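Prolyl oligopeptidase (Novosphingobium capsulatum, PDB 1YR2) probably hydrolyses oligopeptides after proline and, much less readily, after alanine, acting as a serine endopeptidase of the S9A family. Local coordinates at residues A[162-170]-A[179-189]; A[370-378]-A[436-444]. All blocks are in the same frame, centred on the assembly; numbering follows the deposited sequence.

Contact 1. Residues A[162-170]-A[179-189]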
loop_
_atom_site.group_PDB
_atom_site.type_symbol
_atom_site.label_atom_id
_atom_site.label_comp_id
_atom_site.label_asym_id
_atom_site.label_seq_id
_atom_site.Cartn_x
_atom_site.Cartn_y
_atom_site.Cartn_z
ATOM N N ALA A 162 9.920 20.111 -12.933
ATOM C CA ALA A 162 9.837 19.911 -14.394
ATOM C C ALA A 162 10.765 18.756 -14.800
ATOM O O ALA A 162 10.624 18.166 -15.870
ATOM C CB ALA A 162 10.245 21.187 -15.136
ATOM N N THR A 163 11.751 18.487 -13.966
ATOM C CA THR A 163 12.783 17.502 -14.272
ATOM C C THR A 163 12.950 16.627 -13.065
ATOM O O THR A 163 13.336 17.106 -11.997
ATOM C CB THR A 163 14.113 18.200 -14.580
ATOM O OG1 THR A 163 13.903 19.174 -15.605
ATOM C CG2 THR A 163 15.100 17.282 -15.181
ATOM N N ALA A 164 12.690 15.345 -13.232
ATOM C CA ALA A 164 12.624 14.424 -12.106
ATOM C C ALA A 164 13.741 13.393 -12.221
ATOM O O ALA A 164 14.090 12.990 -13.308
ATOM C CB ALA A 164 11.259 13.748 -12.065
ATOM N N LEU A 165 14.301 13.001 -11.097
ATOM C CA LEU A 165 15.162 11.803 -11.038
ATOM C C LEU A 165 14.288 10.609 -10.918
ATOM O O LEU A 165 13.442 10.518 -10.014
ATOM C CB LEU A 165 16.065 11.864 -9.848
ATOM C CG LEU A 165 16.914 10.683 -9.473
ATOM C CD1 LEU A 165 17.933 10.349 -10.526
ATOM C CD2 LEU A 165 17.604 10.991 -8.157
ATOM N N ASP A 166 14.463 9.698 -11.865
ATOM C CA ASP A 166 13.691 8.474 -11.945
ATOM C C ASP A 166 14.486 7.368 -11.242
ATOM O O ASP A 166 14.132 6.921 -10.109
ATOM C CB ASP A 166 13.393 8.132 -13.434
ATOM C CG ASP A 166 12.654 6.798 -13.593
ATOM O OD1 ASP A 166 12.348 6.125 -12.554
ATOM O OD2 ASP A 166 12.361 6.296 -14.706
ATOM N N ALA A 167 15.616 6.984 -11.823
ATOM C CA ALA A 167 16.374 5.838 -11.303
ATOM C C ALA A 167 17.847 6.157 -11.204
ATOM O O ALA A 167 18.323 7.078 -11.869
ATOM C CB ALA A 167 16.175 4.612 -12.214
ATOM N N TRP A 168 18.594 5.389 -10.380
ATOM C CA TRP A 168 20.041 5.586 -10.272
ATOM C C TRP A 168 20.691 4.225 -9.991
ATOM O O TRP A 168 20.038 3.372 -9.465
ATOM C CB TRP A 168 20.433 6.598 -9.207
ATOM C CG TRP A 168 19.918 6.334 -7.844
ATOM C CD1 TRP A 168 18.764 6.779 -7.333
ATOM C CD2 TRP A 168 20.542 5.547 -6.805
ATOM N NE1 TRP A 168 18.615 6.338 -6.041
ATOM C CE2 TRP A 168 19.683 5.569 -5.697
ATOM C CE3 TRP A 168 21.733 4.867 -6.700
ATOM C CZ2 TRP A 168 19.968 4.933 -4.495
ATOM C CZ3 TRP A 168 22.033 4.216 -5.485
ATOM C CH2 TRP A 168 21.150 4.261 -4.407
ATOM N N ALA A 169 21.956 4.090 -10.362
ATOM C CA ALA A 169 22.724 2.890 -10.155
ATOM C C ALA A 169 24.169 3.281 -10.065
ATOM O O ALA A 169 24.734 3.898 -10.981
ATOM C CB ALA A 169 22.501 1.909 -11.265
ATOM N N ALA A 170 24.799 2.913 -8.962
ATOM C CA ALA A 170 26.229 3.071 -8.835
ATOM C C ALA A 170 26.943 1.915 -9.562
ATOM O O ALA A 170 26.466 0.757 -9.564
ATOM C CB ALA A 170 26.610 3.097 -7.403
ATOM N N TYR A 179 22.329 7.797 -13.835
ATOM C CA TYR A 179 20.996 8.106 -13.445
ATOM C C TYR A 179 20.101 8.482 -14.596
ATOM O O TYR A 179 20.582 8.959 -15.598
ATOM C CB TYR A 179 20.989 9.167 -12.341
ATOM C CG TYR A 179 21.554 10.460 -12.742
ATOM C CD1 TYR A 179 22.931 10.655 -12.803
ATOM C CD2 TYR A 179 20.724 11.530 -13.000
ATOM C CE1 TYR A 179 23.453 11.895 -13.159
ATOM C CE2 TYR A 179 21.243 12.731 -13.376
ATOM C CZ TYR A 179 22.598 12.912 -13.425
ATOM O OH TYR A 179 23.121 14.136 -13.779
ATOM N N SER A 180 18.806 8.227 -14.414
ATOM C CA SER A 180 17.774 8.457 -15.415
ATOM C C SER A 180 16.950 9.695 -15.061
ATOM O O SER A 180 16.440 9.792 -13.923
ATOM C CB SER A 180 16.852 7.264 -15.358
ATOM O OG SER A 180 16.072 7.276 -16.459
ATOM N N VAL A 181 16.726 10.558 -16.034
ATOM C CA VAL A 181 16.041 11.834 -15.843
ATOM C C VAL A 181 14.800 11.901 -16.720
ATOM O O VAL A 181 14.864 11.567 -17.895
ATOM C CB VAL A 181 16.948 13.014 -16.266
ATOM C CG1 VAL A 181 16.251 14.312 -16.029
ATOM C CG2 VAL A 181 18.293 13.005 -15.493
ATOM N N GLN A 182 13.704 12.373 -16.156
ATOM C CA GLN A 182 12.443 12.478 -16.873
ATOM C C GLN A 182 12.162 13.954 -16.988
ATOM O O GLN A 182 12.151 14.642 -15.972
ATOM C CB GLN A 182 11.332 11.815 -16.069
ATOM C CG GLN A 182 9.907 12.139 -16.581
ATOM C CD GLN A 182 8.834 11.496 -15.715
ATOM O OE1 GLN A 182 8.931 11.506 -14.488
ATOM N NE2 GLN A 182 7.836 10.934 -16.339
ATOM N N ASP A 183 11.880 14.419 -18.191
ATOM C CA ASP A 183 11.471 15.813 -18.419
ATOM C C ASP A 183 9.960 15.875 -18.568
ATOM O O ASP A 183 9.382 15.220 -19.432
ATOM C CB ASP A 183 12.166 16.396 -19.648
ATOM C CG ASP A 183 13.615 16.817 -19.352
ATOM O OD1 ASP A 183 13.845 17.973 -18.905
ATOM O OD2 ASP A 183 14.600 16.038 -19.490
ATOM N N GLY A 184 9.325 16.671 -17.718
ATOM C CA GLY A 184 7.871 16.760 -17.683
ATOM C C GLY A 184 7.281 15.429 -17.264
ATOM O O GLY A 184 7.751 14.776 -16.308
ATOM N N GLY A 185 6.223 15.036 -17.948
ATOM C CA GLY A 185 5.616 13.747 -17.685
ATOM C C GLY A 185 5.881 12.756 -18.804
ATOM O O GLY A 185 5.127 11.808 -18.967
ATOM N N SER A 186 6.930 12.980 -19.585
ATOM C CA SER A 186 7.312 12.057 -20.659
ATOM C C SER A 186 7.708 10.665 -20.158
ATOM O O SER A 186 8.257 10.508 -19.067
ATOM C CB SER A 186 8.471 12.656 -21.439
ATOM O OG SER A 186 8.798 11.824 -22.513
ATOM N N ASP A 187 7.441 9.639 -20.961
ATOM C CA ASP A 187 7.978 8.284 -20.691
ATOM C C ASP A 187 9.427 8.119 -21.151
ATOM O O ASP A 187 10.078 7.148 -20.785
ATOM C CB ASP A 187 7.132 7.233 -21.403
ATOM C CG ASP A 187 5.764 7.063 -20.795
ATOM O OD1 ASP A 187 5.627 7.139 -19.543
ATOM O OD2 ASP A 187 4.781 6.796 -21.517
ATOM N N TRP A 188 9.896 9.028 -22.008
ATOM C CA TRP A 188 11.290 9.014 -22.458
ATOM C C TRP A 188 12.188 9.374 -21.252
ATOM O O TRP A 188 11.756 10.091 -20.351
ATOM C CB TRP A 188 11.522 10.040 -23.561
ATOM C CG TRP A 188 10.874 9.722 -24.923
ATOM C CD1 TRP A 188 9.919 10.473 -25.593
ATOM C CD2 TRP A 188 11.165 8.605 -25.771
ATOM N NE1 TRP A 188 9.595 9.863 -26.786
ATOM C CE2 TRP A 188 10.349 8.724 -26.929
ATOM C CE3 TRP A 188 12.042 7.502 -25.672
ATOM C CZ2 TRP A 188 10.373 7.773 -27.965
ATOM C CZ3 TRP A 188 12.087 6.583 -26.693
ATOM C CH2 TRP A 188 11.255 6.725 -27.847
ATOM N N ARG A 189 13.433 8.913 -21.275
ATOM C CA ARG A 189 14.407 9.245 -20.267
ATOM C C ARG A 189 15.702 9.633 -20.933
ATOM O O ARG A 189 15.990 9.248 -22.094
ATOM C CB ARG A 189 14.651 8.055 -19.376
ATOM C CG ARG A 189 13.478 7.654 -18.537
ATOM C CD ARG A 189 13.075 8.653 -17.452
ATOM N NE ARG A 189 11.960 8.139 -16.674
ATOM C CZ ARG A 189 10.684 8.340 -16.970
ATOM N NH1 ARG A 189 10.330 9.017 -18.039
ATOM N NH2 ARG A 189 9.752 7.825 -16.210
HETATM O O HOH W 1 14.473 5.106 -15.817
#

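Contact 2. Residues A[370-378]-A[436-444]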
loop_
_atom_site.group_PDB
_atom_site.type_symbol
_atom_site.label_atom_id
_atom_site.label_comp_id
_atom_site.label_asym_id
_atom_site.label_seq_id
_atom_site.Cartn_x
_atom_site.Cartn_y
_atom_site.Cartn_z
ATOM N N GLY A 370 15.489 -11.582 -1.935
ATOM C CA GLY A 370 16.773 -10.989 -2.221
ATOM C C GLY A 370 17.873 -11.870 -1.691
ATOM O O GLY A 370 17.655 -12.713 -0.814
ATOM N N ILE A 371 19.088 -11.673 -2.193
ATOM C CA ILE A 371 20.222 -12.394 -1.708
ATOM C C ILE A 371 21.192 -11.430 -1.011
ATOM O O ILE A 371 21.478 -10.348 -1.536
ATOM C CB ILE A 371 20.908 -13.165 -2.837
ATOM C CG1 ILE A 371 20.045 -14.368 -3.236
ATOM C CG2 ILE A 371 22.236 -13.716 -2.358
ATOM C CD1 ILE A 371 20.531 -15.179 -4.497
ATOM N N ALA A 372 21.654 -11.825 0.174
ATOM C CA ALA A 372 22.659 -11.043 0.910
ATOM C C ALA A 372 23.500 -11.952 1.775
ATOM O O ALA A 372 23.005 -12.913 2.351
ATOM C CB ALA A 372 21.971 -9.949 1.764
ATOM N N GLY A 373 24.799 -11.650 1.867
ATOM C CA GLY A 373 25.690 -12.462 2.665
ATOM C C GLY A 373 25.774 -13.785 1.911
ATOM O O GLY A 373 26.082 -13.783 0.712
ATOM N N ASN A 374 25.409 -14.885 2.547
ATOM C CA ASN A 374 25.408 -16.184 1.846
ATOM C C ASN A 374 24.029 -16.801 1.842
ATOM O O ASN A 374 23.920 -17.999 1.746
ATOM C CB ASN A 374 26.383 -17.188 2.478
ATOM C CG ASN A 374 27.819 -16.742 2.355
ATOM O OD1 ASN A 374 28.224 -16.159 1.315
ATOM N ND2 ASN A 374 28.590 -16.938 3.419
ATOM N N ARG A 375 22.993 -15.959 1.860
ATOM C CA ARG A 375 21.639 -16.407 2.109
ATOM C C ARG A 375 20.584 -15.778 1.223
ATOM O O ARG A 375 20.718 -14.638 0.692
ATOM C CB ARG A 375 21.298 -16.132 3.561
ATOM C CG ARG A 375 21.928 -17.072 4.529
ATOM C CD ARG A 375 21.680 -16.683 5.955
ATOM N NE ARG A 375 22.013 -17.754 6.892
ATOM C CZ ARG A 375 21.772 -17.679 8.206
ATOM N NH1 ARG A 375 21.232 -16.583 8.759
ATOM N NH2 ARG A 375 22.022 -18.708 8.973
ATOM N N LEU A 376 19.498 -16.525 1.071
ATOM C CA LEU A 376 18.264 -16.026 0.494
ATOM C C LEU A 376 17.382 -15.494 1.596
ATOM O O LEU A 376 17.259 -16.118 2.634
ATOM C CB LEU A 376 17.483 -17.148 -0.195
ATOM C CG LEU A 376 18.056 -17.752 -1.460
ATOM C CD1 LEU A 376 17.520 -19.158 -1.661
ATOM C CD2 LEU A 376 17.662 -16.833 -2.653
ATOM N N PHE A 377 16.782 -14.347 1.361
ATOM C CA PHE A 377 15.774 -13.767 2.271
ATOM C C PHE A 377 14.454 -13.636 1.517
ATOM O O PHE A 377 14.327 -12.838 0.559
ATOM C CB PHE A 377 16.272 -12.433 2.842
ATOM C CG PHE A 377 17.454 -12.600 3.725
ATOM C CD1 PHE A 377 17.290 -12.992 5.061
ATOM C CD2 PHE A 377 18.720 -12.561 3.180
ATOM C CE1 PHE A 377 18.387 -13.219 5.875
ATOM C CE2 PHE A 377 19.821 -12.795 3.949
ATOM C CZ PHE A 377 19.674 -13.139 5.316
ATOM N N ALA A 378 13.445 -14.345 1.993
ATOM C CA ALA A 378 12.170 -14.527 1.269
ATOM C C ALA A 378 11.063 -13.872 2.083
ATOM O O ALA A 378 10.845 -14.264 3.219
ATOM C CB ALA A 378 11.878 -16.000 1.092
ATOM N N ALA A 436 18.938 -2.339 9.718
ATOM C CA ALA A 436 20.155 -3.036 9.329
ATOM C C ALA A 436 19.866 -4.511 9.587
ATOM O O ALA A 436 19.218 -4.857 10.585
ATOM C CB ALA A 436 21.361 -2.568 10.154
ATOM N N LEU A 437 20.258 -5.353 8.643
ATOM C CA LEU A 437 20.084 -6.791 8.722
ATOM C C LEU A 437 21.449 -7.436 8.693
ATOM O O LEU A 437 22.226 -7.176 7.810
ATOM C CB LEU A 437 19.243 -7.277 7.533
ATOM C CG LEU A 437 19.177 -8.766 7.275
ATOM C CD1 LEU A 437 18.431 -9.460 8.387
ATOM C CD2 LEU A 437 18.540 -8.999 5.890
ATOM N N ASP A 438 21.750 -8.278 9.675
ATOM C CA ASP A 438 22.964 -9.091 9.649
ATOM C C ASP A 438 22.553 -10.418 9.049
ATOM O O ASP A 438 21.836 -11.195 9.659
ATOM C CB ASP A 438 23.494 -9.293 11.062
ATOM C CG ASP A 438 24.771 -10.133 11.092
ATOM O OD1 ASP A 438 25.133 -10.737 10.070
ATOM O OD2 ASP A 438 25.444 -10.253 12.112
ATOM N N PRO A 439 22.952 -10.683 7.828
ATOM C CA PRO A 439 22.437 -11.867 7.142
ATOM C C PRO A 439 22.936 -13.159 7.765
ATOM O O PRO A 439 22.192 -14.114 7.692
ATOM C CB PRO A 439 22.857 -11.633 5.679
ATOM C CG PRO A 439 23.991 -10.813 5.741
ATOM C CD PRO A 439 23.879 -9.920 6.987
ATOM N N ALA A 440 24.081 -13.172 8.447
ATOM C CA ALA A 440 24.602 -14.398 9.084
ATOM C C ALA A 440 23.783 -14.810 10.292
ATOM O O ALA A 440 23.745 -15.969 10.631
ATOM C CB ALA A 440 26.072 -14.190 9.505
ATOM N N THR A 441 23.151 -13.859 10.987
ATOM C CA THR A 441 22.316 -14.199 12.144
ATOM C C THR A 441 20.805 -13.988 11.906
ATOM O O THR A 441 19.995 -14.370 12.744
ATOM C CB THR A 441 22.710 -13.353 13.317
ATOM O OG1 THR A 441 22.501 -11.976 12.982
ATOM C CG2 THR A 441 24.227 -13.437 13.584
ATOM N N ALA A 442 20.455 -13.328 10.798
ATOM C CA ALA A 442 19.079 -13.042 10.423
ATOM C C ALA A 442 18.432 -12.140 11.484
ATOM O O ALA A 442 17.267 -12.290 11.810
ATOM C CB ALA A 442 18.300 -14.354 10.218
ATOM N N LYS A 443 19.201 -11.172 11.981
ATOM C CA LYS A 443 18.714 -10.223 12.971
ATOM C C LYS A 443 18.747 -8.790 12.451
ATOM O O LYS A 443 19.710 -8.346 11.826
ATOM C CB LYS A 443 19.573 -10.300 14.222
ATOM C CG LYS A 443 19.447 -11.590 15.065
ATOM C CD LYS A 443 20.365 -11.484 16.304
ATOM C CE LYS A 443 19.948 -12.425 17.456
ATOM N NZ LYS A 443 19.676 -13.813 16.949
ATOM N N THR A 444 17.676 -8.072 12.715
ATOM C CA THR A 444 17.597 -6.669 12.386
ATOM C C THR A 444 17.906 -5.840 13.604
ATOM O O THR A 444 17.652 -6.241 14.732
ATOM C CB THR A 444 16.240 -6.296 11.816
ATOM O OG1 THR A 444 15.182 -6.629 12.734
ATOM C CG2 THR A 444 15.963 -7.098 10.534
#

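Contact 1. Residues A[162-170]-A[179-189]
D166 and R189 are joined by a salt bridge that spans the middle strand of a beta meander, the first three strands of a four-stranded antiparallel propeller blade. R189 NE gives D166 OD2 a short, nearly straight bond (2.7 Å, 164°) on the anti side of the carboxylate, while NH2 adds a weak one. The two flat groups are turned 65° apart, with OD2 near the guanidinium plane. D166 reaches across because its CG is anti to the backbone N (chi1 176°), and a water donates to OD2 and links it to S180 OG.

Beneath the bridge, strands 163-170 and 176-183 pair as a hairpin. A164 and Q182 exchange two backbone hydrogen bonds, and G184 N closes the ladder on A162 O at 2.7 Å. At D166 the register slips as in a beta bulge: D166 N bonds to S180 O, yet S180 N bonds to A167 O, and the buried A167 N has no partner in the model.

On the face carrying T163, L165 and W168, L165 CD1 packs 3.7 Å from Y179 CB, and T163 CG2 presses on V181 CG1 at a tight 3.3 Å. L165 and Y179 also touch L152 of the preceding blade.

Q182 CB lies over one face of the guanidinium, offset toward the rim, while NH1, the nitrogen that D166 does not engage, bonds to both W188 O and S186 O. S186 O is gripped twice: Q182 NE2, 2.8 Å away, approaches it from the face of its carbonyl plane opposite to R189 NH1.

Contact 2. Residues A[370-378]-A[436-444]
G373 and P439, with CA atoms 5.6 Å apart, bring together two hairpin turns of consecutive propeller blades, a type II' turn from A372 to R375 and the loop from D438 to K443, which closes in a G1 beta bulge; no backbone hydrogen bond joins them, and side chains carry the contact. P439 is the wedge. Its CG sits 3.9 Å from G373 CA, on the side where a beta carbon would point, so the proline ring takes up the room that a side chain at G373 would need. Its CB meets F377 CZ at 3.5 Å and also touches A372 O.

F377 leans across from its strand with CG anti to the carbonyl carbon (chi1 -66°). L437 CD2 sits over one face of the ring in a CH-pi contact, 4.1 Å from the centroid and almost on the ring normal, while A442 CB lies at the ring edge. A372 and L437 both rest on A421, on strand 421-427 of the blade that carries L437, and F377 also packs on V401.

Above the seam, R375 runs out with its chain extended from CG to NE, laying CD and the guanidinium alongside the loop. NH1 makes a weak, bent hydrogen bond to P439 O (2.9 Å, 129°), and A440 O lies over one guanidinium face without bonding. A leucine in place of R375 would probably leave P439 O without this donor and uncover the carbonyls of P439 and A440. The loop holds its own shape through an Asx turn, in which A440 N approaches D438 OD1 from above the carboxylate plane at 3.1 Å.

Both contacts belong to the N-terminal propeller, built from seven four-stranded sheets, and follow one another along the chain. Contact 1 is internal to the second blade, where neighbouring strands pair through their backbones; contact 2 lies between the sixth and seventh blades, where turns meet through side chains. Their centres are 31 Å apart and their nearest atoms about 15 Å, so neither touches the other. Neither includes the hydrolase domain, which in this family carries the catalytic triad and faces the propeller. Contact 1 thus joins strands within one blade, and contact 2 joins adjacent blades through mostly apolar side chains plus one weak arginine bond.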